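Local coordinates for probable primosomal replication protein n (Ralstonia solanacearum, PDB 4FDB), which probably binds single-stranded DNA as a homodimer and helps restart stalled replication forks by stabilising the PriA helicase on DNA and bringing DnaT to it, at residues S34-E39 / A43-F48; V16-P21 / I26-L31; A78-H81 / L87-H90. The protein carries 3 engineered substitutions. One frame throughout, in Å; residues are numbered along the deposited sequence. Where two conformers were deposited one is given.

Contact 1 of 3, residues S34-E39 / A43-F48; sequences SGQAME and ARQVEF
The outer end of the beta hairpin formed by strands 25-37 and 44-55 of this OB-fold protein brings S34-A37 against R44-E47 in antiparallel register. The short strand axes approach to 4.5 Å with their directions 141° apart. G35 and V46 make a hydrogen-bonded pair: G35 N donates to V46 O at 3.0 Å, and V46 N returns a bond of 2.8 Å to G35 O. At the next hydrogen-bonded pair, A37 N donates to R44 O (2.9 Å), whereas the reciprocal bond from R44 N to A37 O is weak, at 3.4 Å. Towards the tip the pairing thus slackens, and SE of the poorly ordered selenomethionine M38 lies near CB of A43 just beyond it.

S34, Q36, Q45 and E47 share one polar face. There the side chains of Q36 and Q45 run side by side and point the same way. CB of S34 meets CG of E47 at 3.9 Å. The other face carries A37, R44 and V46. CB of A37 and CG2 of V46 touch at 3.8 Å; with CG1 of V46 anti to the backbone N (chi1 171°), it is CG2 that turns to A37. This face packs on the second subunit, A37 against F76, V46 against L77 and R44 against A78 of that chain, while F48 continues strand 44-55 inward, paired with Y33 of strand 25-37.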
ATOM      1  N   SER A  34       6.346   5.774  10.367  0.50 14.55           N
ATOM      2  CA  SER A  34       5.838   6.609  11.449  0.50 16.25           C
ATOM      3  C   SER A  34       5.692   8.058  10.984  0.50 20.68           C
ATOM      4  O   SER A  34       6.679   8.733  10.686  0.50 17.43           O
ATOM      5  CB  SER A  34       6.756   6.536  12.669  0.50 20.20           C
ATOM      6  OG  SER A  34       8.071   6.940  12.334  0.50 21.71           O
ATOM      7  N   GLY A  35       4.458   8.540  10.933  1.00 19.08           N
ATOM      8  CA  GLY A  35       4.201   9.855  10.391  1.00 19.28           C
ATOM      9  C   GLY A  35       2.787  10.315  10.637  1.00 23.63           C
ATOM     10  O   GLY A  35       2.124   9.877  11.575  1.00 29.64           O
ATOM     11  N   GLN A  36       2.338  11.226   9.789  1.00 24.93           N
ATOM     12  CA  GLN A  36       1.044  11.851   9.961  1.00 26.47           C
ATOM     13  C   GLN A  36       0.346  11.775   8.630  1.00 24.58           C
ATOM     14  O   GLN A  36       0.955  12.006   7.593  1.00 24.72           O
ATOM     15  CB  GLN A  36       1.192  13.320  10.353  1.00 32.55           C
ATOM     16  CG  GLN A  36       1.970  13.569  11.634  1.00 44.24           C
ATOM     17  CD  GLN A  36       1.517  14.831  12.346  1.00 52.92           C
ATOM     18  OE1 GLN A  36       0.374  15.268  12.190  1.00 56.36           O
ATOM     19  NE2 GLN A  36       2.409  15.421  13.138  1.00 55.96           N
ATOM     20  N   ALA A  37      -0.935  11.444   8.668  1.00 27.24           N
ATOM     21  CA  ALA A  37      -1.737  11.494   7.474  1.00 29.56           C
ATOM     22  C   ALA A  37      -2.525  12.779   7.560  1.00 38.43           C
ATOM     23  O   ALA A  37      -3.433  12.910   8.383  1.00 34.13           O
ATOM     24  CB  ALA A  37      -2.653  10.291   7.396  1.00 27.38           C
HETATM   25  N   MSE A  38      -2.134  13.746   6.736  1.00 48.73           N
HETATM   26  CA  MSE A  38      -2.853  15.004   6.632  1.00 61.88           C
HETATM   27  C   MSE A  38      -4.062  14.780   5.735  1.00 65.47           C
HETATM   28  O   MSE A  38      -4.950  15.626   5.638  1.00 69.38           O
HETATM   29  CB  MSE A  38      -1.947  16.088   6.042  1.00 67.59           C
HETATM   30  CG  MSE A  38      -0.609  16.249   6.757  1.00 68.64           C
HETATM   31 SE   MSE A  38      -0.790  16.908   8.585  1.00160.07          SE
HETATM   32  CE  MSE A  38      -1.618  18.637   8.213  1.00 72.18           C
ATOM     33  N   GLU A  39      -4.081  13.620   5.087  1.00 62.46           N
ATOM     34  CA  GLU A  39      -5.146  13.251   4.159  1.00 57.46           C
ATOM     35  C   GLU A  39      -6.423  12.862   4.898  1.00 53.99           C
ATOM     36  O   GLU A  39      -7.509  12.887   4.321  1.00 59.65           O
ATOM     37  CB  GLU A  39      -4.695  12.107   3.244  1.00 52.81           C
ATOM     38  CG  GLU A  39      -3.400  12.379   2.491  1.00 54.71           C
ATOM     39  CD  GLU A  39      -2.170  12.144   3.348  1.00 53.64           C
ATOM     40  OE1 GLU A  39      -1.325  13.058   3.461  1.00 58.67           O
ATOM     41  OE2 GLU A  39      -2.054  11.046   3.920  1.00 48.69           O
ATOM     42  N   ALA A  43      -6.009  15.614  11.041  1.00 45.00           N
ATOM     43  CA  ALA A  43      -4.649  15.097  10.941  1.00 43.85           C
ATOM     44  C   ALA A  43      -4.468  14.079  12.047  1.00 41.15           C
ATOM     45  O   ALA A  43      -4.838  14.325  13.190  1.00 45.60           O
ATOM     46  CB  ALA A  43      -3.631  16.217  11.082  1.00 47.72           C
ATOM     47  N   ARG A  44      -3.929  12.918  11.705  1.00 42.22           N
ATOM     48  CA  ARG A  44      -3.755  11.874  12.698  1.00 41.78           C
ATOM     49  C   ARG A  44      -2.412  11.189  12.535  1.00 34.15           C
ATOM     50  O   ARG A  44      -1.874  11.097  11.431  1.00 30.90           O
ATOM     51  CB  ARG A  44      -4.875  10.839  12.599  1.00 43.15           C
ATOM     52  CG  ARG A  44      -4.874  10.043  11.306  1.00 45.03           C
ATOM     53  CD  ARG A  44      -5.905   8.935  11.366  1.00 50.83           C
ATOM     54  NE  ARG A  44      -5.308   7.617  11.172  1.00 53.94           N
ATOM     55  CZ  ARG A  44      -5.954   6.471  11.372  1.00 54.50           C
ATOM     56  NH1 ARG A  44      -7.216   6.484  11.781  1.00 58.74           N
ATOM     57  NH2 ARG A  44      -5.337   5.315  11.171  1.00 52.53           N
ATOM     58  N   GLN A  45      -1.880  10.710  13.647  1.00 33.58           N
ATOM     59  CA  GLN A  45      -0.655   9.944  13.621  1.00 32.28           C
ATOM     60  C   GLN A  45      -0.935   8.588  13.014  1.00 28.27           C
ATOM     61  O   GLN A  45      -1.996   7.999  13.223  1.00 30.41           O
ATOM     62  CB  GLN A  45      -0.085   9.790  15.029  1.00 41.59           C
ATOM     63  CG  GLN A  45       0.140  11.113  15.730  1.00 53.18           C
ATOM     64  CD  GLN A  45       0.804  12.135  14.829  1.00 59.30           C
ATOM     65  OE1 GLN A  45       0.184  13.124  14.435  1.00 65.23           O
ATOM     66  NE2 GLN A  45       2.069  11.900  14.494  1.00 59.50           N
ATOM     67  N   VAL A  46       0.014   8.110  12.229  1.00 20.42           N
ATOM     68  CA  VAL A  46      -0.089   6.798  11.617  1.00 18.81           C
ATOM     69  C   VAL A  46       1.220   6.082  11.877  1.00 26.40           C
ATOM     70  O   VAL A  46       2.287   6.659  11.674  1.00 18.71           O
ATOM     71  CB  VAL A  46      -0.326   6.909  10.096  1.00 17.62           C
ATOM     72  CG1 VAL A  46      -0.222   5.534   9.425  1.00 17.79           C
ATOM     73  CG2 VAL A  46      -1.686   7.548   9.815  1.00 22.03           C
ATOM     74  N   GLU A  47       1.146   4.844  12.360  1.00 17.65           N
ATOM     75  CA  GLU A  47       2.349   4.028  12.504  1.00 16.79           C
ATOM     76  C   GLU A  47       2.033   2.587  12.151  1.00 16.50           C
ATOM     77  O   GLU A  47       1.056   2.028  12.640  1.00 21.40           O
ATOM     78  CB  GLU A  47       2.903   4.105  13.929  1.00 25.48           C
ATOM     79  CG  GLU A  47       3.347   5.504  14.345  1.00 36.58           C
ATOM     80  CD  GLU A  47       4.045   5.544  15.695  1.00 46.11           C
ATOM     81  OE1 GLU A  47       4.242   4.465  16.308  1.00 47.26           O
ATOM     82  OE2 GLU A  47       4.387   6.661  16.147  1.00 44.11           O
ATOM     83  N   PHE A  48       2.854   1.991  11.304  1.00 16.39           N
ATOM     84  CA  PHE A  48       2.691   0.586  10.964  1.00 16.31           C
ATOM     85  C   PHE A  48       4.005   0.040  10.441  1.00 21.00           C
ATOM     86  O   PHE A  48       4.929   0.800  10.119  1.00 16.73           O
ATOM     87  CB  PHE A  48       1.572   0.396   9.909  1.00 14.74           C
ATOM     88  CG  PHE A  48       1.849   1.064   8.588  1.00 14.63           C
ATOM     89  CD1 PHE A  48       2.481   0.367   7.558  1.00 18.66           C
ATOM     90  CD2 PHE A  48       1.456   2.374   8.363  1.00 13.70           C
ATOM     91  CE1 PHE A  48       2.739   0.977   6.337  1.00 20.82           C
ATOM     92  CE2 PHE A  48       1.719   2.986   7.145  1.00 15.30           C
ATOM     93  CZ  PHE A  48       2.347   2.290   6.132  1.00 15.15           C
TER

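Contact 2 of 3, residues V16-P21 / I26-L31; sequences VMRYTP and IVNCLL
OD1 of N28 accepts two hydrogen bonds from R18, whose guanidinium grips it side-on through NE and NH2, each at 2.9 Å. The pair bridges the hairpin of strands 3-19 and 25-37 in the OB fold. NE comes nearly in line with the amide C=O, while NH2 uses a lone pair in the carbonyl plane. Both groups are almost coplanar, 17° apart, and two donors on one oxygen fix the rotation of the guanidinium. R18 reaches this position with CG between its backbone N and carbonyl carbon (chi1 62°) and the chain then extended to NE. CG2 of I26 lies over one face of the guanidinium, displaced toward its rim.

Beneath these side chains R18 and I26 form an antiparallel hydrogen-bonded pair. I26 N donates to R18 O at 2.8 Å, and R18 N donates to I26 O at 3.1 Å in an almost straight bond. A water extends the connection where the strands part, giving protons to V16 O and I26 O and accepting one from N28 N.

Apolar contacts flank the pair: the T20 side chain crosses that of I26 at about a right angle, with CG2 of T20 4.0 Å from CG1 of I26, and OG1 of T20 is bound by V24 N in the turn. V27 also packs on A59 and L62 of helix 57-62, and its CG2 meets the terminal methyl CE of M17 at 3.8 Å.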
ATOM      1  N   VAL A  16      18.448 -12.770   4.538  1.00 19.60           N
ATOM      2  CA  VAL A  16      19.556 -13.144   3.671  1.00 21.05           C
ATOM      3  C   VAL A  16      19.003 -13.206   2.252  1.00 19.87           C
ATOM      4  O   VAL A  16      17.869 -13.609   2.061  1.00 19.37           O
ATOM      5  CB  VAL A  16      20.130 -14.516   4.069  1.00 24.45           C
ATOM      6  CG1 VAL A  16      21.165 -14.991   3.063  1.00 29.15           C
ATOM      7  CG2 VAL A  16      20.751 -14.441   5.456  1.00 29.79           C
HETATM    8  N   MSE A  17      19.794 -12.770   1.278  1.00 20.22           N
HETATM    9  CA  MSE A  17      19.399 -12.824  -0.125  1.00 20.10           C
HETATM   10  C   MSE A  17      19.069 -14.250  -0.555  1.00 20.89           C
HETATM   11  O   MSE A  17      19.778 -15.199  -0.204  1.00 22.67           O
HETATM   12  CB  MSE A  17      20.540 -12.280  -0.985  1.00 21.35           C
HETATM   13  CG  MSE A  17      20.304 -12.305  -2.478  1.00 20.68           C
HETATM   14 SE   MSE A  17      21.824 -11.436  -3.365  1.00 33.69          SE
HETATM   15  CE  MSE A  17      21.425  -9.611  -2.799  1.00 20.88           C
ATOM     16  N   ARG A  18      17.984 -14.388  -1.312  1.00 20.41           N
ATOM     17  CA  ARG A  18      17.599 -15.657  -1.918  1.00 24.79           C
ATOM     18  C   ARG A  18      17.390 -15.419  -3.413  1.00 22.18           C
ATOM     19  O   ARG A  18      17.482 -14.287  -3.881  1.00 21.07           O
ATOM     20  CB  ARG A  18      16.312 -16.191  -1.283  1.00 24.97           C
ATOM     21  CG  ARG A  18      15.114 -15.284  -1.465  1.00 26.26           C
ATOM     22  CD  ARG A  18      13.896 -15.845  -0.744  1.00 24.76           C
ATOM     23  NE  ARG A  18      12.775 -14.916  -0.761  1.00 24.67           N
ATOM     24  CZ  ARG A  18      11.832 -14.896  -1.697  1.00 29.51           C
ATOM     25  NH1 ARG A  18      11.880 -15.755  -2.706  1.00 27.23           N
ATOM     26  NH2 ARG A  18      10.840 -14.019  -1.626  1.00 29.68           N
ATOM     27  N   TYR A  19      17.120 -16.483  -4.160  1.00 23.96           N
ATOM     28  CA  TYR A  19      17.030 -16.372  -5.607  1.00 24.66           C
ATOM     29  C   TYR A  19      15.794 -17.089  -6.116  1.00 29.13           C
ATOM     30  O   TYR A  19      15.421 -18.137  -5.592  1.00 26.71           O
ATOM     31  CB  TYR A  19      18.280 -16.965  -6.267  1.00 26.86           C
ATOM     32  CG  TYR A  19      19.550 -16.303  -5.790  1.00 28.24           C
ATOM     33  CD1 TYR A  19      20.179 -15.326  -6.552  1.00 29.10           C
ATOM     34  CD2 TYR A  19      20.100 -16.631  -4.559  1.00 28.75           C
ATOM     35  CE1 TYR A  19      21.332 -14.699  -6.100  1.00 26.22           C
ATOM     36  CE2 TYR A  19      21.245 -16.008  -4.099  1.00 27.05           C
ATOM     37  CZ  TYR A  19      21.854 -15.047  -4.871  1.00 27.31           C
ATOM     38  OH  TYR A  19      22.997 -14.440  -4.402  1.00 27.32           O
ATOM     39  N   THR A  20      15.160 -16.509  -7.127  1.00 27.57           N
ATOM     40  CA  THR A  20      14.113 -17.212  -7.864  1.00 30.71           C
ATOM     41  C   THR A  20      14.738 -18.337  -8.682  1.00 33.68           C
ATOM     42  O   THR A  20      15.956 -18.391  -8.861  1.00 33.77           O
ATOM     43  CB  THR A  20      13.380 -16.273  -8.839  1.00 26.84           C
ATOM     44  OG1 THR A  20      14.242 -15.977  -9.947  1.00 28.98           O
ATOM     45  CG2 THR A  20      12.942 -15.002  -8.147  1.00 28.16           C
ATOM     46  N   PRO A  21      13.906 -19.259  -9.193  1.00 39.62           N
ATOM     47  CA  PRO A  21      14.432 -20.283 -10.098  1.00 42.99           C
ATOM     48  C   PRO A  21      15.204 -19.727 -11.306  1.00 43.54           C
ATOM     49  O   PRO A  21      16.076 -20.419 -11.831  1.00 46.84           O
ATOM     50  CB  PRO A  21      13.169 -21.005 -10.565  1.00 43.34           C
ATOM     51  CG  PRO A  21      12.244 -20.893  -9.401  1.00 35.06           C
ATOM     52  CD  PRO A  21      12.531 -19.559  -8.755  1.00 37.07           C
ATOM     53  N   ILE A  26      16.373 -11.851  -4.610  1.00 17.92           N
ATOM     54  CA  ILE A  26      15.323 -11.179  -3.857  1.00 16.23           C
ATOM     55  C   ILE A  26      15.803 -10.954  -2.443  1.00 15.79           C
ATOM     56  O   ILE A  26      16.316 -11.878  -1.820  1.00 18.42           O
ATOM     57  CB  ILE A  26      14.112 -12.093  -3.704  1.00 19.03           C
ATOM     58  CG1 ILE A  26      13.642 -12.605  -5.067  1.00 25.07           C
ATOM     59  CG2 ILE A  26      13.010 -11.385  -2.921  1.00 20.44           C
ATOM     60  CD1 ILE A  26      12.989 -11.562  -5.902  1.00 28.63           C
ATOM     61  N   VAL A  27      15.620  -9.739  -1.937  1.00 15.02           N
ATOM     62  CA  VAL A  27      15.830  -9.466  -0.516  1.00 16.70           C
ATOM     63  C   VAL A  27      14.502  -9.044   0.100  1.00 15.71           C
ATOM     64  O   VAL A  27      13.946  -8.013  -0.264  1.00 16.53           O
ATOM     65  CB  VAL A  27      16.920  -8.390  -0.278  1.00 17.74           C
ATOM     66  CG1 VAL A  27      16.926  -7.924   1.179  1.00 15.39           C
ATOM     67  CG2 VAL A  27      18.298  -8.934  -0.658  1.00 17.13           C
ATOM     68  N   ASN A  28      13.987  -9.874   1.001  1.00 13.68           N
ATOM     69  CA  ASN A  28      12.813  -9.534   1.790  1.00 15.28           C
ATOM     70  C   ASN A  28      13.209  -8.671   2.970  1.00 16.60           C
ATOM     71  O   ASN A  28      14.244  -8.893   3.584  1.00 15.73           O
ATOM     72  CB  ASN A  28      12.144 -10.800   2.303  1.00 19.64           C
ATOM     73  CG  ASN A  28      11.409 -11.542   1.211  1.00 22.91           C
ATOM     74  OD1 ASN A  28      11.978 -12.397   0.541  1.00 25.82           O
ATOM     75  ND2 ASN A  28      10.137 -11.215   1.028  1.00 25.42           N
ATOM     76  N   CYS A  29      12.384  -7.689   3.293  1.00 16.10           N
ATOM     77  CA  CYS A  29      12.693  -6.850   4.441  1.00 15.53           C
ATOM     78  C   CYS A  29      11.426  -6.383   5.128  1.00 16.14           C
ATOM     79  O   CYS A  29      10.314  -6.645   4.663  1.00 16.60           O
ATOM     80  CB  CYS A  29      13.567  -5.672   4.023  1.00 16.46           C
ATOM     81  SG  CYS A  29      12.833  -4.596   2.804  1.00 23.02           S
ATOM     82  N   LEU A  30      11.606  -5.742   6.278  1.00 15.42           N
ATOM     83  CA  LEU A  30      10.502  -5.165   7.021  1.00 12.87           C
ATOM     84  C   LEU A  30      10.797  -3.683   7.143  1.00 15.06           C
ATOM     85  O   LEU A  30      11.913  -3.291   7.539  1.00 13.40           O
ATOM     86  CB  LEU A  30      10.446  -5.782   8.422  1.00 13.07           C
ATOM     87  CG  LEU A  30       9.314  -5.329   9.352  1.00 16.12           C
ATOM     88  CD1 LEU A  30       7.962  -5.754   8.794  1.00 16.99           C
ATOM     89  CD2 LEU A  30       9.519  -5.897  10.744  1.00 20.34           C
ATOM     90  N   LEU A  31       9.805  -2.867   6.814  1.00 11.52           N
ATOM     91  CA  LEU A  31       9.907  -1.411   6.930  1.00 16.26           C
ATOM     92  C   LEU A  31       8.963  -0.916   8.004  1.00 16.32           C
ATOM     93  O   LEU A  31       7.918  -1.501   8.232  1.00 15.99           O
ATOM     94  CB  LEU A  31       9.523  -0.751   5.606  1.00 15.63           C
ATOM     95  CG  LEU A  31      10.369  -1.188   4.416  1.00 14.45           C
ATOM     96  CD1 LEU A  31       9.826  -0.553   3.150  1.00 18.17           C
ATOM     97  CD2 LEU A  31      11.826  -0.793   4.628  1.00 15.35           C
TER
HETATM   98  O   HOH W   1      15.459 -12.449   1.081  1.00 21.68           O

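Contact 3 of 3, residues A78-H81 / L87-H90; sequences ARKH and LVFH
Backbone hydrogen bonds join A78 and V88 in both directions at the loop end of the hairpin formed by strands 70-79 and 87-96 of the OB fold. V88 N donates to A78 O at 2.9 Å and A78 N to V88 O at 3.1 Å. CA of L87 makes a CA-H...O contact with the same A78 O. At the next pair, R79 and L87, the side chains diverge.

Side-chain packing comes next: CD2 of L87 and CG1 of V88 lie against A78 O, at 3.4 and 3.6 Å. The K80 side chain crosses V88 at about a right angle, with CD of K80 4.0 Å from CB of V88; its bend at chi2 (76°) brings NZ near CG2 of V88. NZ also makes a long, weak ion pair with E51 of strand 44-55. From the second subunit, R44 packs on A78 and H90, and F48 on L87.

Ring and water contacts complete the account. H90 stacks on F76 of its own chain, and CB of A78 approaches the imidazole obliquely, 3.7 Å from both CD2 and NE2 of H90. A water in the plane of the ring lies 2.7 Å from NE2 of H90 and donates a hydrogen bond to R79 O, also at 2.7 Å.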
ATOM      1  N   ALA A  78       1.699  -6.219  -4.064  1.00 15.91           N
ATOM      2  CA  ALA A  78       1.381  -7.489  -4.693  1.00 16.42           C
ATOM      3  C   ALA A  78       1.103  -8.520  -3.622  1.00 20.55           C
ATOM      4  O   ALA A  78       1.311  -8.253  -2.448  1.00 20.05           O
ATOM      5  CB  ALA A  78       2.506  -7.944  -5.605  1.00 19.76           C
ATOM      6  N   ARG A  79       0.571  -9.669  -4.034  1.00 25.62           N
ATOM      7  CA  ARG A  79       0.355 -10.785  -3.127  1.00 32.40           C
ATOM      8  C   ARG A  79       1.683 -11.444  -2.804  1.00 30.92           C
ATOM      9  O   ARG A  79       2.543 -11.578  -3.680  1.00 29.73           O
ATOM     10  CB  ARG A  79      -0.563 -11.827  -3.761  1.00 35.46           C
ATOM     11  CG  ARG A  79      -2.034 -11.588  -3.553  1.00 40.49           C
ATOM     12  CD  ARG A  79      -2.840 -12.794  -4.028  1.00 43.35           C
ATOM     13  NE  ARG A  79      -4.275 -12.587  -3.869  1.00 51.23           N
ATOM     14  CZ  ARG A  79      -5.171 -12.822  -4.823  1.00 53.31           C
ATOM     15  NH1 ARG A  79      -4.772 -13.278  -6.004  1.00 49.54           N
ATOM     16  NH2 ARG A  79      -6.461 -12.602  -4.597  1.00 57.17           N
ATOM     17  N   LYS A  80       1.838 -11.855  -1.549  1.00 34.88           N
ATOM     18  CA  LYS A  80       3.036 -12.551  -1.087  1.00 41.20           C
ATOM     19  C   LYS A  80       3.262 -13.824  -1.901  1.00 42.24           C
ATOM     20  O   LYS A  80       4.353 -14.051  -2.432  1.00 41.52           O
ATOM     21  CB  LYS A  80       2.886 -12.902   0.397  1.00 48.88           C
ATOM     22  CG  LYS A  80       4.181 -13.253   1.116  1.00 50.59           C
ATOM     23  CD  LYS A  80       4.994 -12.009   1.409  1.00 50.08           C
ATOM     24  CE  LYS A  80       6.161 -12.301   2.344  1.00 50.79           C
ATOM     25  NZ  LYS A  80       6.980 -11.078   2.599  1.00 43.84           N
ATOM     26  N   HIS A  81       2.221 -14.648  -1.988  1.00 43.56           N
ATOM     27  CA  HIS A  81       2.210 -15.826  -2.855  1.00 55.43           C
ATOM     28  C   HIS A  81       0.833 -16.486  -2.859  1.00 55.10           C
ATOM     29  O   HIS A  81      -0.191 -15.809  -2.771  1.00 54.36           O
ATOM     30  CB  HIS A  81       3.278 -16.841  -2.434  1.00 62.59           C
ATOM     31  CG  HIS A  81       3.266 -17.159  -0.973  1.00 65.43           C
ATOM     32  ND1 HIS A  81       2.240 -17.857  -0.372  1.00 66.91           N
ATOM     33  CD2 HIS A  81       4.152 -16.871   0.009  1.00 64.39           C
ATOM     34  CE1 HIS A  81       2.497 -17.989   0.917  1.00 67.57           C
ATOM     35  NE2 HIS A  81       3.652 -17.398   1.174  1.00 67.44           N
ATOM     36  N   LEU A  87      -0.030  -9.188   1.780  1.00 33.71           N
ATOM     37  CA  LEU A  87       0.548  -8.361   0.728  1.00 29.96           C
ATOM     38  C   LEU A  87       1.998  -8.005   1.031  1.00 24.44           C
ATOM     39  O   LEU A  87       2.428  -8.005   2.174  1.00 30.71           O
ATOM     40  CB  LEU A  87      -0.244  -7.068   0.548  1.00 27.77           C
ATOM     41  CG  LEU A  87      -1.708  -7.183   0.126  1.00 27.26           C
ATOM     42  CD1 LEU A  87      -2.237  -5.782  -0.148  1.00 28.04           C
ATOM     43  CD2 LEU A  87      -1.847  -8.081  -1.096  1.00 28.02           C
ATOM     44  N   VAL A  88       2.730  -7.676  -0.019  1.00 20.71           N
ATOM     45  CA  VAL A  88       4.115  -7.285   0.112  1.00 16.14           C
ATOM     46  C   VAL A  88       4.342  -6.043  -0.740  1.00 17.75           C
ATOM     47  O   VAL A  88       3.780  -5.927  -1.829  1.00 17.43           O
ATOM     48  CB  VAL A  88       5.047  -8.441  -0.314  1.00 18.22           C
ATOM     49  CG1 VAL A  88       4.747  -8.893  -1.741  1.00 24.69           C
ATOM     50  CG2 VAL A  88       6.506  -8.041  -0.177  1.00 15.94           C
ATOM     51  N   PHE A  89       5.148  -5.114  -0.233  1.00 11.80           N
ATOM     52  CA  PHE A  89       5.531  -3.907  -0.959  1.00 10.72           C
ATOM     53  C   PHE A  89       6.760  -4.195  -1.831  1.00 14.78           C
ATOM     54  O   PHE A  89       7.865  -4.347  -1.317  1.00 13.07           O
ATOM     55  CB  PHE A  89       5.820  -2.806   0.071  1.00 10.07           C
ATOM     56  CG  PHE A  89       6.302  -1.484  -0.508  1.00 12.19           C
ATOM     57  CD1 PHE A  89       6.006  -1.098  -1.808  1.00 13.83           C
ATOM     58  CD2 PHE A  89       7.037  -0.613   0.290  1.00 13.27           C
ATOM     59  CE1 PHE A  89       6.451   0.128  -2.309  1.00 13.75           C
ATOM     60  CE2 PHE A  89       7.494   0.605  -0.200  1.00 13.48           C
ATOM     61  CZ  PHE A  89       7.197   0.982  -1.503  1.00 15.19           C
ATOM     62  N   HIS A  90       6.566  -4.285  -3.145  1.00 13.30           N
ATOM     63  CA  HIS A  90       7.700  -4.461  -4.058  1.00 14.68           C
ATOM     64  C   HIS A  90       8.335  -3.110  -4.330  1.00 14.65           C
ATOM     65  O   HIS A  90       7.706  -2.224  -4.898  1.00 15.81           O
ATOM     66  CB  HIS A  90       7.247  -5.069  -5.389  1.00 14.34           C
ATOM     67  CG  HIS A  90       6.911  -6.524  -5.317  1.00 17.67           C
ATOM     68  ND1 HIS A  90       7.569  -7.475  -6.070  1.00 21.09           N
ATOM     69  CD2 HIS A  90       5.961  -7.189  -4.620  1.00 20.85           C
ATOM     70  CE1 HIS A  90       7.052  -8.664  -5.826  1.00 21.08           C
ATOM     71  NE2 HIS A  90       6.068  -8.518  -4.955  1.00 23.42           N
TER
HETATM   72  O   HOH W   2       5.128 -10.988  -4.243  1.00 38.68           O

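How the contacts relate
The three contacts follow one another along the chain as 2, 1 and 3, each within a different beta hairpin of one five-stranded sheet. Contacts 1 and 2 occupy opposite sides of the chain's centre, their centres 28 Å apart, and both use strand 25-37. Contact 3 is closer to contact 2, at about 12 Å between centres, and touches it through N28 with K80 and L31 with F89. Contacts 1 and 3 are about 22 Å apart by centres and do not meet within the chain, yet R44, E47 and F48 of one copy pack on residues of 78-81 and 87-90 of the other. Contacts 1 and 3 thus belong to the homodimer interface, whereas the segments of contact 2 touch no other chain of the assembly.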